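Local coordinates for protein prephenate dehydrogenase (PDB 2G5C) that probably catalyses the NAD-dependent oxidative decarboxylation of prephenate to 4-hydroxyphenylpyruvate, a step in the biosynthesis of tyrosine, at residues D94-L106 with E169-G181. Sequence-based numbering, arbitrary orientation.
With NAD (nicotinamide-adenine-dinucleotide), chain E.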
loop_
_atom_site.group_PDB
_atom_site.type_symbol
_atom_site.label_atom_id
_atom_site.label_comp_id
_atom_site.label_asym_id
_atom_site.label_seq_id
_atom_site.Cartn_x
_atom_site.Cartn_y
_atom_site.Cartn_z
ATOM N N ASP A 94 -9.493 -26.848 -6.383
ATOM C CA ASP A 94 -9.616 -25.912 -5.266
ATOM C C ASP A 94 -9.444 -24.430 -5.614
ATOM O O ASP A 94 -9.284 -24.050 -6.777
ATOM C CB ASP A 94 -8.617 -26.292 -4.162
ATOM C CG ASP A 94 -7.164 -25.957 -4.534
ATOM O OD1 ASP A 94 -6.709 -26.360 -5.633
ATOM O OD2 ASP A 94 -6.475 -25.299 -3.721
ATOM N N GLN A 95 -9.493 -23.603 -4.574
ATOM C CA GLN A 95 -9.338 -22.157 -4.692
ATOM C C GLN A 95 -8.265 -21.673 -3.725
ATOM O O GLN A 95 -7.994 -20.476 -3.642
ATOM C CB GLN A 95 -10.658 -21.451 -4.357
ATOM C CG GLN A 95 -11.732 -21.604 -5.409
ATOM C CD GLN A 95 -12.895 -20.651 -5.194
ATOM O OE1 GLN A 95 -13.850 -20.961 -4.480
ATOM N NE2 GLN A 95 -12.810 -19.477 -5.806
ATOM N N GLY A 96 -7.664 -22.607 -2.993
ATOM C CA GLY A 96 -6.634 -22.261 -2.023
ATOM C C GLY A 96 -5.628 -21.237 -2.524
ATOM O O GLY A 96 -5.275 -21.240 -3.702
ATOM N N SER A 97 -5.175 -20.366 -1.623
ATOM C CA SER A 97 -4.211 -19.318 -1.955
ATOM C C SER A 97 -2.813 -19.887 -2.120
ATOM O O SER A 97 -1.950 -19.268 -2.744
ATOM C CB SER A 97 -4.183 -18.248 -0.855
ATOM O OG SER A 97 -5.426 -17.580 -0.746
ATOM N N VAL A 98 -2.584 -21.055 -1.531
ATOM C CA VAL A 98 -1.288 -21.709 -1.625
ATOM C C VAL A 98 -1.412 -23.034 -2.371
ATOM O O VAL A 98 -2.457 -23.680 -2.355
ATOM C CB VAL A 98 -0.675 -21.979 -0.224
ATOM C CG1 VAL A 98 -0.498 -20.668 0.534
ATOM C CG2 VAL A 98 -1.560 -22.932 0.560
ATOM N N LYS A 99 -0.336 -23.421 -3.039
ATOM C CA LYS A 99 -0.299 -24.670 -3.783
ATOM C C LYS A 99 0.897 -25.427 -3.216
ATOM O O LYS A 99 0.829 -25.948 -2.108
ATOM C CB LYS A 99 -0.121 -24.382 -5.279
ATOM C CG LYS A 99 -1.276 -23.589 -5.916
ATOM C CD LYS A 99 -2.446 -24.476 -6.384
ATOM C CE LYS A 99 -3.271 -25.074 -5.238
ATOM N NZ LYS A 99 -4.224 -24.103 -4.605
ATOM N N GLY A 100 1.997 -25.462 -3.958
ATOM C CA GLY A 100 3.183 -26.141 -3.469
ATOM C C GLY A 100 2.925 -27.557 -2.999
ATOM O O GLY A 100 2.265 -28.335 -3.686
ATOM N N LYS A 101 3.442 -27.883 -1.817
ATOM C CA LYS A 101 3.292 -29.217 -1.247
ATOM C C LYS A 101 1.843 -29.687 -1.143
ATOM O O LYS A 101 1.562 -30.884 -1.244
ATOM C CB LYS A 101 3.942 -29.275 0.136
ATOM C CG LYS A 101 3.975 -30.671 0.729
ATOM C CD LYS A 101 4.786 -30.715 2.013
ATOM C CE LYS A 101 4.982 -32.151 2.478
ATOM N NZ LYS A 101 5.696 -32.973 1.452
ATOM N N LEU A 102 0.929 -28.744 -0.940
ATOM C CA LEU A 102 -0.486 -29.071 -0.821
ATOM C C LEU A 102 -1.008 -29.819 -2.039
ATOM O O LEU A 102 -1.852 -30.704 -1.919
ATOM C CB LEU A 102 -1.307 -27.797 -0.634
ATOM C CG LEU A 102 -2.823 -27.986 -0.677
ATOM C CD1 LEU A 102 -3.290 -28.694 0.595
ATOM C CD2 LEU A 102 -3.502 -26.633 -0.814
ATOM N N VAL A 103 -0.514 -29.455 -3.216
ATOM C CA VAL A 103 -0.959 -30.094 -4.442
ATOM C C VAL A 103 -0.557 -31.561 -4.511
ATOM O O VAL A 103 -1.346 -32.394 -4.944
ATOM C CB VAL A 103 -0.414 -29.366 -5.688
ATOM C CG1 VAL A 103 -0.750 -30.156 -6.940
ATOM C CG2 VAL A 103 -1.020 -27.974 -5.777
ATOM N N TYR A 104 0.662 -31.873 -4.084
ATOM C CA TYR A 104 1.139 -33.251 -4.111
ATOM C C TYR A 104 0.455 -34.099 -3.047
ATOM O O TYR A 104 0.192 -35.284 -3.264
ATOM C CB TYR A 104 2.659 -33.292 -3.922
ATOM C CG TYR A 104 3.405 -32.506 -4.981
ATOM C CD1 TYR A 104 3.304 -32.846 -6.330
ATOM C CD2 TYR A 104 4.183 -31.402 -4.637
ATOM C CE1 TYR A 104 3.953 -32.102 -7.311
ATOM C CE2 TYR A 104 4.838 -30.651 -5.612
ATOM C CZ TYR A 104 4.717 -31.006 -6.945
ATOM O OH TYR A 104 5.341 -30.253 -7.914
ATOM N N ASP A 105 0.163 -33.500 -1.896
ATOM C CA ASP A 105 -0.506 -34.242 -0.836
ATOM C C ASP A 105 -1.934 -34.567 -1.257
ATOM O O ASP A 105 -2.435 -35.661 -0.983
ATOM C CB ASP A 105 -0.523 -33.449 0.477
ATOM C CG ASP A 105 0.865 -33.201 1.028
ATOM O OD1 ASP A 105 1.754 -34.050 0.809
ATOM O OD2 ASP A 105 1.066 -32.164 1.692
ATOM N N LEU A 106 -2.589 -33.621 -1.924
ATOM C CA LEU A 106 -3.955 -33.843 -2.374
ATOM C C LEU A 106 -4.005 -34.883 -3.489
ATOM O O LEU A 106 -4.968 -35.650 -3.579
ATOM C CB LEU A 106 -4.597 -32.526 -2.829
ATOM C CG LEU A 106 -4.827 -31.510 -1.699
ATOM C CD1 LEU A 106 -5.592 -30.299 -2.227
ATOM C CD2 LEU A 106 -5.612 -32.165 -0.571
ATOM N N GLU A 169 -3.747 -19.760 -16.837
ATOM C CA GLU A 169 -2.338 -19.922 -17.171
ATOM C C GLU A 169 -1.823 -20.998 -16.223
ATOM O O GLU A 169 -2.396 -21.204 -15.151
ATOM C CB GLU A 169 -1.570 -18.605 -16.977
ATOM C CG GLU A 169 -1.716 -17.974 -15.610
ATOM C CD GLU A 169 -1.003 -16.633 -15.507
ATOM O OE1 GLU A 169 0.245 -16.608 -15.581
ATOM O OE2 GLU A 169 -1.692 -15.602 -15.358
ATOM N N TYR A 170 -0.756 -21.691 -16.610
ATOM C CA TYR A 170 -0.220 -22.764 -15.780
ATOM C C TYR A 170 1.113 -22.459 -15.115
ATOM O O TYR A 170 1.956 -21.770 -15.676
ATOM C CB TYR A 170 -0.065 -24.053 -16.601
ATOM C CG TYR A 170 -1.319 -24.519 -17.313
ATOM C CD1 TYR A 170 -2.585 -24.297 -16.766
ATOM C CD2 TYR A 170 -1.237 -25.216 -18.519
ATOM C CE1 TYR A 170 -3.733 -24.756 -17.400
ATOM C CE2 TYR A 170 -2.380 -25.681 -19.160
ATOM C CZ TYR A 170 -3.623 -25.448 -18.595
ATOM O OH TYR A 170 -4.759 -25.909 -19.222
HETATM N N MSE A 171 1.290 -23.004 -13.914
HETATM C CA MSE A 171 2.513 -22.842 -13.137
HETATM C C MSE A 171 2.706 -24.113 -12.332
HETATM O O MSE A 171 1.733 -24.746 -11.940
HETATM C CB MSE A 171 2.392 -21.680 -12.146
HETATM C CG MSE A 171 2.349 -20.294 -12.744
HETATM SE SE MSE A 171 2.417 -18.971 -11.319
HETATM C CE MSE A 171 4.205 -19.273 -10.701
ATOM N N SER A 172 3.951 -24.495 -12.077
ATOM C CA SER A 172 4.183 -25.679 -11.272
ATOM C C SER A 172 3.787 -25.296 -9.848
ATOM O O SER A 172 3.752 -24.111 -9.503
ATOM C CB SER A 172 5.655 -26.080 -11.296
ATOM O OG SER A 172 6.449 -25.139 -10.593
ATOM N N PRO A 173 3.453 -26.288 -9.012
ATOM C CA PRO A 173 3.067 -26.005 -7.629
ATOM C C PRO A 173 4.118 -25.172 -6.889
ATOM O O PRO A 173 3.782 -24.264 -6.124
ATOM C CB PRO A 173 2.911 -27.397 -7.037
ATOM C CG PRO A 173 2.333 -28.160 -8.180
ATOM C CD PRO A 173 3.175 -27.697 -9.355
ATOM N N GLU A 174 5.390 -25.485 -7.126
ATOM C CA GLU A 174 6.479 -24.779 -6.467
ATOM C C GLU A 174 6.716 -23.372 -6.996
ATOM O O GLU A 174 7.025 -22.465 -6.223
ATOM C CB GLU A 174 7.775 -25.598 -6.538
ATOM C CG GLU A 174 7.960 -26.413 -7.813
ATOM C CD GLU A 174 7.030 -27.619 -7.885
ATOM O OE1 GLU A 174 7.066 -28.464 -6.961
ATOM O OE2 GLU A 174 6.263 -27.721 -8.865
ATOM N N LEU A 175 6.572 -23.176 -8.302
ATOM C CA LEU A 175 6.772 -21.849 -8.867
ATOM C C LEU A 175 5.672 -20.920 -8.372
ATOM O O LEU A 175 5.924 -19.756 -8.080
ATOM C CB LEU A 175 6.768 -21.889 -10.395
ATOM C CG LEU A 175 7.015 -20.537 -11.078
ATOM C CD1 LEU A 175 8.324 -19.924 -10.581
ATOM C CD2 LEU A 175 7.050 -20.728 -12.592
ATOM N N HIS A 176 4.451 -21.439 -8.271
ATOM C CA HIS A 176 3.337 -20.625 -7.787
ATOM C C HIS A 176 3.630 -20.093 -6.392
ATOM O O HIS A 176 3.494 -18.902 -6.138
ATOM C CB HIS A 176 2.042 -21.444 -7.767
ATOM C CG HIS A 176 0.896 -20.759 -7.083
ATOM N ND1 HIS A 176 0.780 -20.689 -5.710
ATOM C CD2 HIS A 176 -0.190 -20.122 -7.584
ATOM C CE1 HIS A 176 -0.327 -20.040 -5.395
ATOM N NE2 HIS A 176 -0.934 -19.684 -6.513
ATOM N N ASP A 177 4.050 -20.972 -5.490
ATOM C CA ASP A 177 4.336 -20.551 -4.126
ATOM C C ASP A 177 5.536 -19.629 -4.007
ATOM O O ASP A 177 5.631 -18.839 -3.069
ATOM C CB ASP A 177 4.513 -21.768 -3.224
ATOM C CG ASP A 177 3.188 -22.411 -2.862
ATOM O OD1 ASP A 177 2.179 -22.107 -3.538
ATOM O OD2 ASP A 177 3.158 -23.221 -1.914
ATOM N N TYR A 178 6.461 -19.730 -4.950
ATOM C CA TYR A 178 7.621 -18.859 -4.915
ATOM C C TYR A 178 7.171 -17.464 -5.329
ATOM O O TYR A 178 7.407 -16.484 -4.621
ATOM C CB TYR A 178 8.701 -19.340 -5.886
ATOM C CG TYR A 178 9.864 -18.375 -5.978
ATOM C CD1 TYR A 178 10.790 -18.269 -4.943
ATOM C CD2 TYR A 178 10.012 -17.539 -7.084
ATOM C CE1 TYR A 178 11.837 -17.347 -5.008
ATOM C CE2 TYR A 178 11.052 -16.619 -7.158
ATOM C CZ TYR A 178 11.957 -16.529 -6.119
ATOM O OH TYR A 178 12.976 -15.612 -6.182
ATOM N N VAL A 179 6.528 -17.389 -6.487
ATOM C CA VAL A 179 6.059 -16.121 -7.020
ATOM C C VAL A 179 5.149 -15.365 -6.051
ATOM O O VAL A 179 5.392 -14.202 -5.735
ATOM C CB VAL A 179 5.323 -16.333 -8.362
ATOM C CG1 VAL A 179 4.731 -15.009 -8.858
ATOM C CG2 VAL A 179 6.294 -16.884 -9.393
ATOM N N PHE A 180 4.107 -16.027 -5.571
ATOM C CA PHE A 180 3.186 -15.379 -4.660
ATOM C C PHE A 180 3.765 -15.199 -3.273
ATOM O O PHE A 180 3.278 -14.389 -2.489
ATOM C CB PHE A 180 1.861 -16.139 -4.657
ATOM C CG PHE A 180 1.126 -16.005 -5.955
ATOM C CD1 PHE A 180 0.405 -14.847 -6.236
ATOM C CD2 PHE A 180 1.263 -16.969 -6.952
ATOM C CE1 PHE A 180 -0.161 -14.644 -7.492
ATOM C CE2 PHE A 180 0.702 -16.777 -8.209
ATOM C CZ PHE A 180 -0.010 -15.607 -8.481
ATOM N N GLY A 181 4.827 -15.942 -2.981
ATOM C CA GLY A 181 5.475 -15.782 -1.699
ATOM C C GLY A 181 6.120 -14.406 -1.706
ATOM O O GLY A 181 6.136 -13.707 -0.690
HETATM P PA NAD E . -14.831 -17.465 4.139
HETATM O O1A NAD E . -15.740 -16.485 3.526
HETATM O O2A NAD E . -14.499 -17.249 5.600
HETATM O O5B NAD E . -15.482 -18.898 3.893
HETATM C C5B NAD E . -14.848 -20.046 4.378
HETATM C C4B NAD E . -15.897 -21.109 4.650
HETATM O O4B NAD E . -15.178 -22.199 5.165
HETATM C C3B NAD E . -16.901 -20.708 5.754
HETATM O O3B NAD E . -18.244 -20.704 5.285
HETATM C C2B NAD E . -16.617 -21.722 6.864
HETATM O O2B NAD E . -17.713 -22.072 7.682
HETATM C C1B NAD E . -16.057 -22.852 6.032
HETATM N N9A NAD E . -15.290 -23.923 6.693
HETATM C C8A NAD E . -14.335 -23.834 7.678
HETATM N N7A NAD E . -13.903 -25.072 7.971
HETATM C C5A NAD E . -14.563 -25.957 7.190
HETATM C C6A NAD E . -14.538 -27.352 7.047
HETATM N N6A NAD E . -13.728 -28.097 7.779
HETATM N N1A NAD E . -15.377 -27.967 6.117
HETATM C C2A NAD E . -16.243 -27.207 5.329
HETATM N N3A NAD E . -16.275 -25.826 5.463
HETATM C C4A NAD E . -15.445 -25.228 6.380
HETATM O O3 NAD E . -13.417 -17.565 3.322
HETATM P PN NAD E . -13.193 -17.203 1.773
HETATM O O1N NAD E . -14.414 -17.566 1.027
HETATM O O2N NAD E . -12.773 -15.777 1.696
HETATM O O5D NAD E . -11.941 -18.076 1.247
HETATM C C5D NAD E . -11.997 -19.488 1.189
HETATM C C4D NAD E . -10.738 -20.108 0.542
HETATM O O4D NAD E . -10.393 -19.389 -0.631
HETATM C C3D NAD E . -9.453 -20.191 1.378
HETATM O O3D NAD E . -8.936 -21.521 1.286
HETATM C C2D NAD E . -8.492 -19.180 0.771
HETATM O O2D NAD E . -7.130 -19.592 0.844
HETATM C C1D NAD E . -9.027 -19.029 -0.651
HETATM N N1N NAD E . -8.913 -17.673 -1.273
HETATM C C2N NAD E . -9.425 -16.581 -0.577
HETATM C C3N NAD E . -9.335 -15.297 -1.129
HETATM C C7N NAD E . -9.894 -14.132 -0.366
HETATM O O7N NAD E . -9.790 -12.892 -0.933
HETATM N N7N NAD E . -10.477 -14.244 0.815
HETATM C C4N NAD E . -8.717 -15.135 -2.400
HETATM C C5N NAD E . -8.200 -16.251 -3.098
HETATM C C6N NAD E . -8.306 -17.526 -2.517
#
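K99 lies against H176 and D177. Its CB sits 3.7 Å from D177 OD1. K99 CG rests over one face of the H176 ring, a CH-pi contact 3.6 Å from the centroid. F180 CD2 lies over the opposite face. The K99 chain turns at CG (chi2 -86°) and bends twice more, carrying CD and CE off toward D94. K99 NZ forms a salt bridge with D94 OD2 (2.7 Å) and donates to V98 O and G117 O. K99 N donates to the syn lone pair of D177 OD1 at 2.9 Å, with an N-H...O angle of 160°. H176 ND1 donates to the same oxygen, nearly along the C-O axis and near the imidazole plane. H176 NE2 is hydrogen-bonded to H118 ND1, so both ring nitrogens are held, which should restrain the ring's rotation. The K99 and D177 bonds tie the loop after strand 91-94 of the Rossmann-type NAD-binding domain to helix 173-201, part of the helical dimerization domain. In that loop S97 N and OG bond NAD O2D, while S97 O meets the H176 ring edge, 3.2 Å from H176 CE1. G100 N makes a weak bond to P173 O. The P173 ring packs on V103, with P173 CG 3.9 Å from V103 CG1. Y104 OH donates to E174 OE1 at 2.7 Å, using that oxygen's syn lone pair; E174 OE2 is 2.9 Å from Y104 OH. Ring and carboxylate planes are 35° apart.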